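Local coordinates for group II chitinase (Ostrinia furnacalis, PDB 6JAV), which probably hydrolyses chitin internally as a glycoside hydrolase family 18 endochitinase, represented here by its first catalytic domain in complex with a synthetic inhibitor, at residues Tyr41-Leu46 with Met344-Asp349; Phe114-Gly119 with Lys160-Leu165; Asp205-His210 with Asp219-Tyr224. All coordinates share one frame; numbering follows the deposited sequence.

Interaction 1: residues Tyr41-Leu46 with Met344-Asp349; sequences YGFAVL and MIWALD
Phe43 and Trp346 approach each other from two barrel strands that do not pair directly: strand 8-14 runs between 38-46 and 342-346, parallel to both. The alpha carbons of Phe43 and Trp346 lie 12.8 Å apart, and no hydrogen bond links the two segments. Each aromatic residue adjoins a cis peptide, Gly42-Phe43 within strand 38-46 and Trp346-Ala347 where strand 342-346 gives way to loop. Non-prolyl cis peptides in or next to barrel strands are a familiar feature of the family 18 (beta/alpha)8 barrel, where the tryptophan of the last strand usually floors the sugar site.

The two side chains come from opposite directions, and almost all of the 75 Å² buried here belongs to these two residues. Phe43 CZ touches Trp346 CH2 at 3.6 Å, and Phe43 CE2 is 3.7 Å from the same carbon. Trp346 CZ3 adds a longer approach to Phe43 CZ, 3.9 Å. The planes are only 18° apart, yet the Phe43 ring and the six-membered ring of Trp346 have centroids separated by 5.9 Å, so the rings meet rim to rim, neither lying over the other's face. Placing CG anti to its own N (chi1 -175°) sends the indole of Trp346 across to Phe43, while Ala347 CB lies over one indole face. The bound inhibitor is about 5 Å from the Trp346 side chain.

Strand 8-14 lies between them in the barrel, with Tyr12 and Thr14 against Trp346 and Tyr13 hydrogen-bonded to Gly42. Behind the strands, helix 65-70 packs on Tyr41 and helix 363-373 on Ile345 and Leu348.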
ATOM      1  N   TYR A  41     -10.591   3.240   0.266  1.00  8.93           N
ATOM      2  CA  TYR A  41     -10.929   3.492  -1.131  1.00  8.97           C
ATOM      3  C   TYR A  41      -9.886   4.410  -1.758  1.00 10.21           C
ATOM      4  O   TYR A  41      -9.776   5.584  -1.378  1.00  9.96           O
ATOM      5  CB  TYR A  41     -12.303   4.177  -1.152  1.00  9.23           C
ATOM      6  CG  TYR A  41     -12.930   4.316  -2.518  1.00  9.49           C
ATOM      7  CD1 TYR A  41     -12.404   5.174  -3.478  1.00 11.27           C
ATOM      8  CD2 TYR A  41     -14.089   3.600  -2.821  1.00 11.36           C
ATOM      9  CE1 TYR A  41     -12.999   5.298  -4.734  1.00 11.18           C
ATOM     10  CE2 TYR A  41     -14.702   3.732  -4.047  1.00 11.45           C
ATOM     11  CZ  TYR A  41     -14.143   4.558  -5.007  1.00 11.48           C
ATOM     12  OH  TYR A  41     -14.756   4.668  -6.242  1.00 13.27           O
ATOM     13  N   GLY A  42      -9.156   3.916  -2.754  1.00 10.22           N
ATOM     14  CA  GLY A  42      -8.169   4.721  -3.465  1.00 11.14           C
ATOM     15  C   GLY A  42      -8.700   5.123  -4.834  1.00 11.61           C
ATOM     16  O   GLY A  42      -9.121   4.257  -5.615  1.00 10.95           O
ATOM     17  N   PHE A  43      -8.695   6.426  -5.136  1.00 11.40           N
ATOM     18  CA  PHE A  43      -8.312   7.555  -4.287  1.00  9.48           C
ATOM     19  C   PHE A  43      -9.243   8.714  -4.635  1.00 11.60           C
ATOM     20  O   PHE A  43      -9.752   8.812  -5.772  1.00 13.86           O
ATOM     21  CB  PHE A  43      -6.905   8.052  -4.648  1.00 11.07           C
ATOM     22  CG  PHE A  43      -5.805   7.132  -4.220  1.00 10.86           C
ATOM     23  CD1 PHE A  43      -5.439   7.057  -2.900  1.00 11.72           C
ATOM     24  CD2 PHE A  43      -5.147   6.345  -5.148  1.00 13.54           C
ATOM     25  CE1 PHE A  43      -4.416   6.210  -2.486  1.00 11.73           C
ATOM     26  CE2 PHE A  43      -4.127   5.493  -4.749  1.00 14.20           C
ATOM     27  CZ  PHE A  43      -3.768   5.426  -3.413  1.00 13.02           C
ATOM     28  N   ALA A  44      -9.445   9.610  -3.682  1.00  9.94           N
ATOM     29  CA  ALA A  44      -9.836  10.992  -3.939  1.00  9.66           C
ATOM     30  C   ALA A  44      -8.569  11.828  -4.130  1.00 10.48           C
ATOM     31  O   ALA A  44      -7.461  11.408  -3.775  1.00 10.81           O
ATOM     32  CB  ALA A  44     -10.654  11.531  -2.766  1.00 11.23           C
ATOM     33  N   VAL A  45      -8.723  13.005  -4.728  1.00 10.66           N
ATOM     34  CA  VAL A  45      -7.568  13.832  -5.086  1.00 10.87           C
ATOM     35  C   VAL A  45      -7.774  15.249  -4.562  1.00 11.13           C
ATOM     36  O   VAL A  45      -8.878  15.642  -4.186  1.00 12.15           O
ATOM     37  CB  VAL A  45      -7.288  13.834  -6.601  1.00 11.30           C
ATOM     38  CG1 VAL A  45      -6.912  12.430  -7.053  1.00 12.72           C
ATOM     39  CG2 VAL A  45      -8.503  14.352  -7.369  1.00 14.20           C
ATOM     40  N   LEU A  46      -6.688  16.036  -4.585  1.00 11.06           N
ATOM     41  CA  LEU A  46      -6.750  17.433  -4.162  1.00 12.14           C
ATOM     42  C   LEU A  46      -7.068  18.304  -5.371  1.00 11.57           C
ATOM     43  O   LEU A  46      -6.284  18.365  -6.318  1.00 13.89           O
ATOM     44  CB  LEU A  46      -5.420  17.858  -3.527  1.00 13.47           C
ATOM     45  CG  LEU A  46      -5.474  19.217  -2.813  1.00 13.74           C
ATOM     46  CD1 LEU A  46      -6.456  19.186  -1.637  1.00 16.07           C
ATOM     47  CD2 LEU A  46      -4.054  19.616  -2.360  1.00 14.77           C
ATOM     48  N   MET A 344      -1.689  -4.962   6.144  1.00  8.88           N
ATOM     49  CA  MET A 344      -2.329  -4.150   5.112  1.00  8.04           C
ATOM     50  C   MET A 344      -1.937  -4.739   3.773  1.00 10.16           C
ATOM     51  O   MET A 344      -0.815  -5.241   3.624  1.00  9.04           O
ATOM     52  CB  MET A 344      -1.848  -2.691   5.207  1.00  9.56           C
ATOM     53  CG  MET A 344      -2.341  -1.752   4.111  1.00 11.15           C
ATOM     54  SD  MET A 344      -1.203  -1.719   2.692  1.00 10.99           S
ATOM     55  CE  MET A 344       0.017  -0.533   3.269  1.00 12.95           C
ATOM     56  N   ILE A 345      -2.842  -4.667   2.777  1.00  9.01           N
ATOM     57  CA  ILE A 345      -2.514  -5.152   1.435  1.00  9.29           C
ATOM     58  C   ILE A 345      -2.739  -4.071   0.390  1.00  9.24           C
ATOM     59  O   ILE A 345      -3.740  -3.347   0.416  1.00  8.84           O
ATOM     60  CB  ILE A 345      -3.270  -6.439   1.036  1.00  9.87           C
ATOM     61  CG1 ILE A 345      -4.793  -6.243   1.029  1.00 11.10           C
ATOM     62  CG2 ILE A 345      -2.858  -7.585   1.946  1.00 11.10           C
ATOM     63  CD1 ILE A 345      -5.487  -7.008  -0.115  1.00 17.04           C
ATOM     64  N   TRP A 346      -1.804  -3.996  -0.552  1.00  8.67           N
ATOM     65  CA  TRP A 346      -1.964  -3.273  -1.801  1.00  8.43           C
ATOM     66  C   TRP A 346      -1.919  -4.335  -2.884  1.00  9.66           C
ATOM     67  O   TRP A 346      -0.831  -4.839  -3.196  1.00  9.46           O
ATOM     68  CB  TRP A 346      -0.809  -2.287  -2.040  1.00 10.43           C
ATOM     69  CG  TRP A 346      -1.144  -1.507  -3.293  1.00 11.22           C
ATOM     70  CD1 TRP A 346      -0.869  -1.855  -4.614  1.00 11.40           C
ATOM     71  CD2 TRP A 346      -1.948  -0.336  -3.354  1.00 10.51           C
ATOM     72  NE1 TRP A 346      -1.422  -0.920  -5.463  1.00 13.12           N
ATOM     73  CE2 TRP A 346      -2.095   0.012  -4.712  1.00 11.58           C
ATOM     74  CE3 TRP A 346      -2.565   0.456  -2.381  1.00 11.14           C
ATOM     75  CZ2 TRP A 346      -2.815   1.137  -5.111  1.00 12.65           C
ATOM     76  CZ3 TRP A 346      -3.274   1.572  -2.781  1.00 14.36           C
ATOM     77  CH2 TRP A 346      -3.392   1.896  -4.130  1.00 12.96           C
ATOM     78  N   ALA A 347      -3.060  -4.674  -3.504  1.00  9.26           N
ATOM     79  CA  ALA A 347      -4.404  -4.135  -3.285  1.00  8.36           C
ATOM     80  C   ALA A 347      -5.343  -5.320  -3.614  1.00  8.93           C
ATOM     81  O   ALA A 347      -4.905  -6.347  -4.165  1.00  9.52           O
ATOM     82  CB  ALA A 347      -4.681  -2.966  -4.220  1.00 10.52           C
ATOM     83  N   LEU A 348      -6.624  -5.181  -3.276  1.00  8.97           N
ATOM     84  CA  LEU A 348      -7.575  -6.289  -3.429  1.00  9.36           C
ATOM     85  C   LEU A 348      -7.563  -6.867  -4.842  1.00  8.90           C
ATOM     86  O   LEU A 348      -7.617  -8.095  -5.021  1.00 10.93           O
ATOM     87  CB  LEU A 348      -8.981  -5.775  -3.100  1.00  9.59           C
ATOM     88  CG  LEU A 348      -9.274  -5.642  -1.613  1.00  9.96           C
ATOM     89  CD1 LEU A 348     -10.481  -4.707  -1.362  1.00 11.51           C
ATOM     90  CD2 LEU A 348      -9.497  -7.013  -0.981  1.00 11.45           C
ATOM     91  N   ASP A 349      -7.498  -5.997  -5.846  1.00  9.08           N
ATOM     92  CA  ASP A 349      -7.693  -6.388  -7.242  1.00  8.77           C
ATOM     93  C   ASP A 349      -6.451  -6.985  -7.866  1.00 11.03           C
ATOM     94  O   ASP A 349      -6.482  -7.321  -9.053  1.00 10.02           O
ATOM     95  CB  ASP A 349      -8.064  -5.135  -8.042  1.00 10.96           C
ATOM     96  CG  ASP A 349      -7.100  -3.993  -7.781  1.00 10.79           C
ATOM     97  OD1 ASP A 349      -7.325  -3.232  -6.806  1.00 12.30           O
ATOM     98  OD2 ASP A 349      -6.088  -3.868  -8.493  1.00 11.87           O
TER

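Interaction 2: residues Phe114-Gly119 with Lys160-Leu165; sequences FLEKYG and KPKGLL
Glu116, in the last turns of helix 101-118, meets Lys162 and Leu164 of the turn after helix 143-159, and both chains leave their helices through a Schellman motif. In the first, Gly119 is the C-prime residue, with Phe120 N directed to Leu115 O and a weak bond from Gly119 N to Glu116 O. In the second, Gly163 takes that role: Gly163 N reaches Lys160 O at 2.9 Å, closing a type I turn, and Leu164 N goes to Leu159 O. These neighbouring outer helices of the (beta/alpha)8 barrel each lead into a strand, and strands 122-126 and 165-170 pair in parallel. The contact lies at the end of the barrel where helices run into strands, away from the catalytic face.

On the inner side of the charged pair, Leu115 and Leu164 pack against Leu159. Glu116 and Lys162 cross at about a right angle. The Lys162 chain runs extended as far as CE and then bends (chi4 -69°), which turns its ammonium toward the carboxylate. Lys162 CD passes alongside Glu116 OE2 at 3.5 Å, and Leu164 CD1 lies 4.2 Å from Glu116 OE2. The ammonium's hold is uneven: a weak bond to Glu116 OE1 spans 3.5 Å from Lys162 NZ. The shorter partner is Glu116 OE2, 3.2 Å from Lys162 NZ, met on its syn side by a nitrogen 25° out of the carboxylate plane.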
ATOM      1  N   PHE A 114     -17.463  16.101   3.187  1.00 13.57           N
ATOM      2  CA  PHE A 114     -17.382  15.162   2.068  1.00 12.24           C
ATOM      3  C   PHE A 114     -17.520  13.726   2.565  1.00 14.44           C
ATOM      4  O   PHE A 114     -18.323  12.947   2.034  1.00 12.99           O
ATOM      5  CB  PHE A 114     -16.030  15.386   1.379  1.00 13.39           C
ATOM      6  CG  PHE A 114     -15.878  14.732   0.024  1.00 13.52           C
ATOM      7  CD1 PHE A 114     -15.553  13.388  -0.086  1.00 13.72           C
ATOM      8  CD2 PHE A 114     -15.996  15.480  -1.140  1.00 17.36           C
ATOM      9  CE1 PHE A 114     -15.368  12.793  -1.348  1.00 15.89           C
ATOM     10  CE2 PHE A 114     -15.827  14.887  -2.392  1.00 19.44           C
ATOM     11  CZ  PHE A 114     -15.499  13.541  -2.493  1.00 13.74           C
ATOM     12  N   LEU A 115     -16.750  13.360   3.594  1.00 11.49           N
ATOM     13  CA  LEU A 115     -16.843  12.018   4.167  1.00 12.46           C
ATOM     14  C   LEU A 115     -18.257  11.715   4.635  1.00 13.57           C
ATOM     15  O   LEU A 115     -18.787  10.628   4.375  1.00 13.42           O
ATOM     16  CB  LEU A 115     -15.898  11.885   5.357  1.00 12.74           C
ATOM     17  CG  LEU A 115     -14.413  12.026   5.084  1.00 13.28           C
ATOM     18  CD1 LEU A 115     -13.672  11.928   6.388  1.00 15.34           C
ATOM     19  CD2 LEU A 115     -13.890  10.969   4.065  1.00 11.38           C
ATOM     20  N   GLU A 116     -18.882  12.663   5.344  1.00 12.91           N
ATOM     21  CA  GLU A 116     -20.221  12.406   5.884  1.00 13.92           C
ATOM     22  C   GLU A 116     -21.264  12.305   4.773  1.00 15.53           C
ATOM     23  O   GLU A 116     -22.201  11.485   4.875  1.00 18.43           O
ATOM     24  CB  GLU A 116     -20.590  13.464   6.937  1.00 15.72           C
ATOM     25  CG  GLU A 116     -19.648  13.450   8.112  1.00 17.49           C
ATOM     26  CD  GLU A 116     -20.092  14.356   9.240  1.00 36.95           C
ATOM     27  OE1 GLU A 116     -20.399  15.530   8.957  1.00 37.41           O
ATOM     28  OE2 GLU A 116     -20.127  13.882  10.395  1.00 48.66           O
ATOM     29  N   LYS A 117     -21.093  13.078   3.698  1.00 12.99           N
ATOM     30  CA  LYS A 117     -22.040  13.024   2.579  1.00 12.00           C
ATOM     31  C   LYS A 117     -22.122  11.620   1.998  1.00 16.47           C
ATOM     32  O   LYS A 117     -23.213  11.125   1.694  1.00 16.98           O
ATOM     33  CB  LYS A 117     -21.643  14.018   1.490  1.00 15.38           C
ATOM     34  CG  LYS A 117     -22.543  13.969   0.248  1.00 19.79           C
ATOM     35  CD  LYS A 117     -22.202  15.107  -0.682  1.00 22.50           C
ATOM     36  CE  LYS A 117     -23.105  15.099  -1.906  1.00 29.03           C
ATOM     37  NZ  LYS A 117     -22.917  16.335  -2.718  1.00 39.60           N
ATOM     38  N   TYR A 118     -20.974  10.951   1.849  1.00 13.27           N
ATOM     39  CA  TYR A 118     -20.938   9.638   1.227  1.00 14.03           C
ATOM     40  C   TYR A 118     -20.923   8.487   2.217  1.00 13.80           C
ATOM     41  O   TYR A 118     -20.917   7.329   1.786  1.00 18.38           O
ATOM     42  CB  TYR A 118     -19.768   9.547   0.243  1.00 18.60           C
ATOM     43  CG  TYR A 118     -19.943  10.563  -0.837  1.00 15.97           C
ATOM     44  CD1 TYR A 118     -20.930  10.395  -1.813  1.00 19.42           C
ATOM     45  CD2 TYR A 118     -19.191  11.724  -0.862  1.00 17.23           C
ATOM     46  CE1 TYR A 118     -21.118  11.350  -2.801  1.00 18.40           C
ATOM     47  CE2 TYR A 118     -19.379  12.694  -1.854  1.00 19.47           C
ATOM     48  CZ  TYR A 118     -20.357  12.491  -2.816  1.00 27.28           C
ATOM     49  OH  TYR A 118     -20.571  13.416  -3.803  1.00 28.55           O
ATOM     50  N   GLY A 119     -20.928   8.760   3.519  1.00 12.78           N
ATOM     51  CA  GLY A 119     -21.016   7.703   4.510  1.00 13.40           C
ATOM     52  C   GLY A 119     -19.708   7.039   4.872  1.00 11.38           C
ATOM     53  O   GLY A 119     -19.726   5.953   5.456  1.00 13.55           O
ATOM     54  N   LYS A 160     -12.278  13.184  15.232  1.00 15.35           N
ATOM     55  CA  LYS A 160     -12.371  12.349  16.429  1.00 18.70           C
ATOM     56  C   LYS A 160     -13.652  12.594  17.225  1.00 20.90           C
ATOM     57  O   LYS A 160     -14.304  11.606  17.610  1.00 20.79           O
ATOM     58  CB  LYS A 160     -11.077  12.462  17.247  1.00 19.52           C
ATOM     59  CG  LYS A 160     -11.016  11.570  18.479  1.00 27.93           C
ATOM     60  CD  LYS A 160      -9.585  11.340  18.918  1.00 28.99           C
ATOM     61  CE  LYS A 160      -9.101  10.030  18.339  1.00 40.76           C
ATOM     62  NZ  LYS A 160      -8.374   9.220  19.347  1.00 42.65           N
ATOM     63  N   PRO A 161     -14.094  13.834  17.460  1.00 21.80           N
ATOM     64  CA  PRO A 161     -15.388  14.036  18.144  1.00 24.28           C
ATOM     65  C   PRO A 161     -16.586  13.445  17.416  1.00 27.53           C
ATOM     66  O   PRO A 161     -17.565  13.072  18.073  1.00 27.25           O
ATOM     67  CB  PRO A 161     -15.493  15.564  18.265  1.00 23.99           C
ATOM     68  CG  PRO A 161     -14.072  16.033  18.257  1.00 26.01           C
ATOM     69  CD  PRO A 161     -13.354  15.101  17.302  1.00 23.62           C
ATOM     70  N   LYS A 162     -16.552  13.346  16.086  1.00 18.12           N
ATOM     71  CA  LYS A 162     -17.611  12.706  15.323  1.00 18.95           C
ATOM     72  C   LYS A 162     -17.470  11.189  15.261  1.00 15.75           C
ATOM     73  O   LYS A 162     -18.295  10.535  14.612  1.00 21.56           O
ATOM     74  CB  LYS A 162     -17.637  13.258  13.903  1.00 19.41           C
ATOM     75  CG  LYS A 162     -17.974  14.730  13.852  1.00 24.01           C
ATOM     76  CD  LYS A 162     -17.649  15.303  12.488  1.00 26.52           C
ATOM     77  CE  LYS A 162     -18.265  16.665  12.299  1.00 29.87           C
ATOM     78  NZ  LYS A 162     -19.735  16.543  12.216  1.00 31.68           N
ATOM     79  N   GLY A 163     -16.463  10.619  15.913  1.00 16.42           N
ATOM     80  CA  GLY A 163     -16.277   9.183  15.848  1.00 15.21           C
ATOM     81  C   GLY A 163     -15.726   8.689  14.526  1.00 16.73           C
ATOM     82  O   GLY A 163     -15.918   7.519  14.178  1.00 19.14           O
ATOM     83  N   LEU A 164     -15.071   9.562  13.770  1.00 13.35           N
ATOM     84  CA  LEU A 164     -14.536   9.220  12.455  1.00 12.75           C
ATOM     85  C   LEU A 164     -13.048   8.930  12.597  1.00 12.11           C
ATOM     86  O   LEU A 164     -12.372   9.465  13.486  1.00 13.41           O
ATOM     87  CB  LEU A 164     -14.766  10.361  11.468  1.00 13.51           C
ATOM     88  CG  LEU A 164     -16.257  10.625  11.158  1.00 13.51           C
ATOM     89  CD1 LEU A 164     -16.423  11.909  10.365  1.00 16.53           C
ATOM     90  CD2 LEU A 164     -16.828   9.429  10.374  1.00 19.24           C
ATOM     91  N   LEU A 165     -12.546   8.056  11.725  1.00 10.79           N
ATOM     92  CA  LEU A 165     -11.175   7.564  11.779  1.00 10.55           C
ATOM     93  C   LEU A 165     -10.243   8.433  10.944  1.00 10.10           C
ATOM     94  O   LEU A 165     -10.649   9.076   9.965  1.00 10.19           O
ATOM     95  CB  LEU A 165     -11.115   6.129  11.255  1.00 11.86           C
ATOM     96  CG  LEU A 165     -11.987   5.140  12.054  1.00 12.80           C
ATOM     97  CD1 LEU A 165     -12.175   3.827  11.325  1.00 14.77           C
ATOM     98  CD2 LEU A 165     -11.363   4.913  13.444  1.00 14.03           C
TER

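Interaction 3: residues Asp205-His210 with Asp219-Tyr224; sequences DKKTGH and DDDTTY
Lys207 reaches Asp221 across a loop that bends back on itself, and its side chain closes on the acid one carbon at a time. Lys207 CB begins 7.2 Å from Asp221 OD2. At chi1 61° CG sits between the backbone N and the carbonyl carbon, which starts the extended chain toward Asp221; Lys207 CG is 5.8 Å from Asp221 OD2. From there every torsion is close to 180°, and the straight chain spends its full length on the crossing. Lys207 CD comes within 4.8 Å of Asp221 OD2, still without touching it. Lys207 CE makes the first real contact, 3.4 Å from Asp221 OD2, and Lys207 NZ finishes with a salt-bridging hydrogen bond of 2.7 Å to Asp221 OD2. The ammonium approaches the syn side of that oxygen, 19° out of the carboxylate plane.

Both segments belong to the long connection between barrel strand 192-195 and helix 227-236, which begins at the catalytic end of the barrel. The Lys207 side chain also packs on Asn266, in the chain between strands 244-257 and 342-346 that is consistent with the insertion domain of family 18 chitinases.

One oxygen takes the short bond, while Asp221 OD1 stays 3.4 Å from Lys207 NZ. With Asp221 exposed, solvent would probably screen the attraction, and the bridge is best read as a single short charged hydrogen bond between two arms of a surface loop.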
ATOM      1  N   ASP A 205      16.196   1.207  -9.978  1.00 17.10           N
ATOM      2  CA  ASP A 205      17.507   0.888  -9.410  1.00 16.61           C
ATOM      3  C   ASP A 205      18.529   0.510 -10.477  1.00 21.88           C
ATOM      4  O   ASP A 205      19.728   0.445 -10.165  1.00 19.96           O
ATOM      5  CB  ASP A 205      17.415  -0.325  -8.476  1.00 16.32           C
ATOM      6  CG  ASP A 205      16.667  -0.042  -7.179  1.00 19.06           C
ATOM      7  OD1 ASP A 205      16.745   1.082  -6.638  1.00 18.44           O
ATOM      8  OD2 ASP A 205      16.031  -0.995  -6.691  1.00 16.07           O
ATOM      9  N   LYS A 206      18.079   0.205 -11.699  1.00 19.38           N
ATOM     10  CA  LYS A 206      18.924  -0.272 -12.799  1.00 21.90           C
ATOM     11  C   LYS A 206      19.557  -1.633 -12.522  1.00 21.60           C
ATOM     12  O   LYS A 206      20.524  -2.033 -13.195  1.00 20.36           O
ATOM     13  CB  LYS A 206      19.977   0.764 -13.225  1.00 22.28           C
ATOM     14  CG  LYS A 206      19.401   2.147 -13.517  1.00 24.45           C
ATOM     15  CD  LYS A 206      18.294   2.103 -14.541  1.00 35.41           C
ATOM     16  CE  LYS A 206      18.813   1.641 -15.893  1.00 39.25           C
ATOM     17  NZ  LYS A 206      17.787   0.898 -16.680  1.00 39.37           N
ATOM     18  N   LYS A 207      19.031  -2.373 -11.555  1.00 17.28           N
ATOM     19  CA  LYS A 207      19.461  -3.739 -11.315  1.00 18.92           C
ATOM     20  C   LYS A 207      18.318  -4.449 -10.608  1.00 17.87           C
ATOM     21  O   LYS A 207      17.420  -3.796 -10.068  1.00 17.53           O
ATOM     22  CB  LYS A 207      20.765  -3.799 -10.507  1.00 17.64           C
ATOM     23  CG  LYS A 207      20.687  -3.167  -9.128  1.00 21.36           C
ATOM     24  CD  LYS A 207      22.043  -3.251  -8.414  1.00 24.16           C
ATOM     25  CE  LYS A 207      21.947  -2.798  -6.972  1.00 29.92           C
ATOM     26  NZ  LYS A 207      23.316  -2.614  -6.414  1.00 43.36           N
ATOM     27  N   THR A 208      18.340  -5.779 -10.644  1.00 15.80           N
ATOM     28  CA  THR A 208      17.242  -6.548 -10.052  1.00 13.97           C
ATOM     29  C   THR A 208      17.308  -6.513  -8.532  1.00 17.95           C
ATOM     30  O   THR A 208      18.382  -6.414  -7.928  1.00 16.67           O
ATOM     31  CB  THR A 208      17.265  -8.002 -10.530  1.00 14.76           C
ATOM     32  OG1 THR A 208      18.519  -8.611 -10.186  1.00 16.29           O
ATOM     33  CG2 THR A 208      17.035  -8.068 -12.029  1.00 16.12           C
ATOM     34  N   GLY A 209      16.138  -6.593  -7.910  1.00 15.14           N
ATOM     35  CA  GLY A 209      16.048  -6.679  -6.462  1.00 14.21           C
ATOM     36  C   GLY A 209      14.624  -7.030  -6.098  1.00 11.66           C
ATOM     37  O   GLY A 209      13.732  -7.057  -6.958  1.00 13.66           O
ATOM     38  N   HIS A 210      14.418  -7.314  -4.814  1.00 12.14           N
ATOM     39  CA  HIS A 210      13.099  -7.750  -4.363  1.00 10.37           C
ATOM     40  C   HIS A 210      12.189  -6.578  -4.011  1.00 12.06           C
ATOM     41  O   HIS A 210      12.584  -5.679  -3.271  1.00 11.31           O
ATOM     42  CB  HIS A 210      13.180  -8.704  -3.175  1.00 10.80           C
ATOM     43  CG  HIS A 210      11.981  -9.570  -3.087  1.00 10.65           C
ATOM     44  ND1 HIS A 210      10.789  -9.142  -2.529  1.00 10.80           N
ATOM     45  CD2 HIS A 210      11.751 -10.813  -3.569  1.00 10.77           C
ATOM     46  CE1 HIS A 210       9.886 -10.097  -2.650  1.00 10.17           C
ATOM     47  NE2 HIS A 210      10.443 -11.123  -3.286  1.00 12.24           N
ATOM     48  N   ASP A 219      24.047  -9.149   0.397  1.00 18.15           N
ATOM     49  CA  ASP A 219      24.415  -8.394  -0.793  1.00 18.70           C
ATOM     50  C   ASP A 219      23.683  -7.052  -0.922  1.00 19.13           C
ATOM     51  O   ASP A 219      23.856  -6.367  -1.937  1.00 21.36           O
ATOM     52  CB  ASP A 219      24.186  -9.237  -2.059  1.00 21.99           C
ATOM     53  CG  ASP A 219      25.082 -10.471  -2.117  1.00 28.99           C
ATOM     54  OD1 ASP A 219      26.211 -10.405  -1.589  1.00 29.82           O
ATOM     55  OD2 ASP A 219      24.646 -11.497  -2.680  1.00 32.77           O
ATOM     56  N   ASP A 220      22.884  -6.662   0.072  1.00 18.73           N
ATOM     57  CA  ASP A 220      22.151  -5.404  -0.014  1.00 18.71           C
ATOM     58  C   ASP A 220      23.111  -4.223   0.041  1.00 21.79           C
ATOM     59  O   ASP A 220      24.094  -4.239   0.792  1.00 21.82           O
ATOM     60  CB  ASP A 220      21.194  -5.271   1.167  1.00 15.06           C
ATOM     61  CG  ASP A 220      19.996  -6.205   1.073  1.00 14.31           C
ATOM     62  OD1 ASP A 220      19.759  -6.789  -0.008  1.00 18.16           O
ATOM     63  OD2 ASP A 220      19.291  -6.337   2.092  1.00 16.03           O
ATOM     64  N   ASP A 221      22.798  -3.184  -0.740  1.00 23.73           N
ATOM     65  CA  ASP A 221      23.588  -1.956  -0.725  1.00 27.80           C
ATOM     66  C   ASP A 221      23.477  -1.233   0.610  1.00 29.08           C
ATOM     67  O   ASP A 221      24.398  -0.512   1.004  1.00 29.77           O
ATOM     68  CB  ASP A 221      23.129  -1.021  -1.847  1.00 30.11           C
ATOM     69  CG  ASP A 221      23.581  -1.478  -3.229  1.00 47.68           C
ATOM     70  OD1 ASP A 221      24.573  -2.235  -3.322  1.00 44.98           O
ATOM     71  OD2 ASP A 221      22.943  -1.069  -4.226  1.00 52.08           O
ATOM     72  N   THR A 222      22.369  -1.417   1.320  1.00 22.93           N
ATOM     73  CA  THR A 222      22.126  -0.715   2.566  1.00 23.56           C
ATOM     74  C   THR A 222      21.614  -1.684   3.615  1.00 18.07           C
ATOM     75  O   THR A 222      21.158  -2.781   3.302  1.00 20.64           O
ATOM     76  CB  THR A 222      21.029   0.318   2.385  1.00 32.10           C
ATOM     77  OG1 THR A 222      20.800   0.921   3.644  1.00 43.32           O
ATOM     78  CG2 THR A 222      19.733  -0.360   1.966  1.00 26.95           C
ATOM     79  N   THR A 223      21.666  -1.257   4.865  1.00 18.10           N
ATOM     80  CA  THR A 223      21.104  -2.038   5.947  1.00 18.78           C
ATOM     81  C   THR A 223      19.627  -1.747   6.175  1.00 16.56           C
ATOM     82  O   THR A 223      19.004  -2.429   6.995  1.00 18.33           O
ATOM     83  CB  THR A 223      21.869  -1.756   7.246  1.00 29.02           C
ATOM     84  OG1 THR A 223      21.173  -2.345   8.341  1.00 46.39           O
ATOM     85  CG2 THR A 223      21.943  -0.283   7.487  1.00 26.68           C
ATOM     86  N   TYR A 224      19.066  -0.738   5.505  1.00 15.91           N
ATOM     87  CA  TYR A 224      17.742  -0.251   5.887  1.00 17.11           C
ATOM     88  C   TYR A 224      16.622  -0.524   4.892  1.00 14.61           C
ATOM     89  O   TYR A 224      15.465  -0.234   5.223  1.00 15.50           O
ATOM     90  CB  TYR A 224      17.763   1.227   6.292  1.00 21.51           C
ATOM     91  CG  TYR A 224      18.483   2.148   5.372  1.00 23.49           C
ATOM     92  CD1 TYR A 224      17.888   2.607   4.210  1.00 31.56           C
ATOM     93  CD2 TYR A 224      19.745   2.623   5.703  1.00 27.27           C
ATOM     94  CE1 TYR A 224      18.556   3.481   3.362  1.00 39.74           C
ATOM     95  CE2 TYR A 224      20.420   3.486   4.874  1.00 33.11           C
ATOM     96  CZ  TYR A 224      19.824   3.909   3.697  1.00 39.54           C
ATOM     97  OH  TYR A 224      20.492   4.772   2.857  1.00 53.47           O
TER

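How the interactions relate
All three contacts are small and none is formed by fully buried residues, but their depth differs. Interaction 1 lies about 7 Å from the centre of the chain, against about 22 Å and 20 Å for the centres of interactions 2 and 3. It is purely aromatic, joining the second and last barrel strands across the first beside the ligand, whereas the outer two rely on lysine-carboxylate bridges. Interaction 2 joins the end of one barrel helix to the turn that follows the next; interaction 3 links two arms of one loop, by a shorter bond. Their centres are 41 Å apart, on opposite sides of the chain's centre. None touches another, although interactions 1 and 2 approach to about 5 Å between nearest atoms.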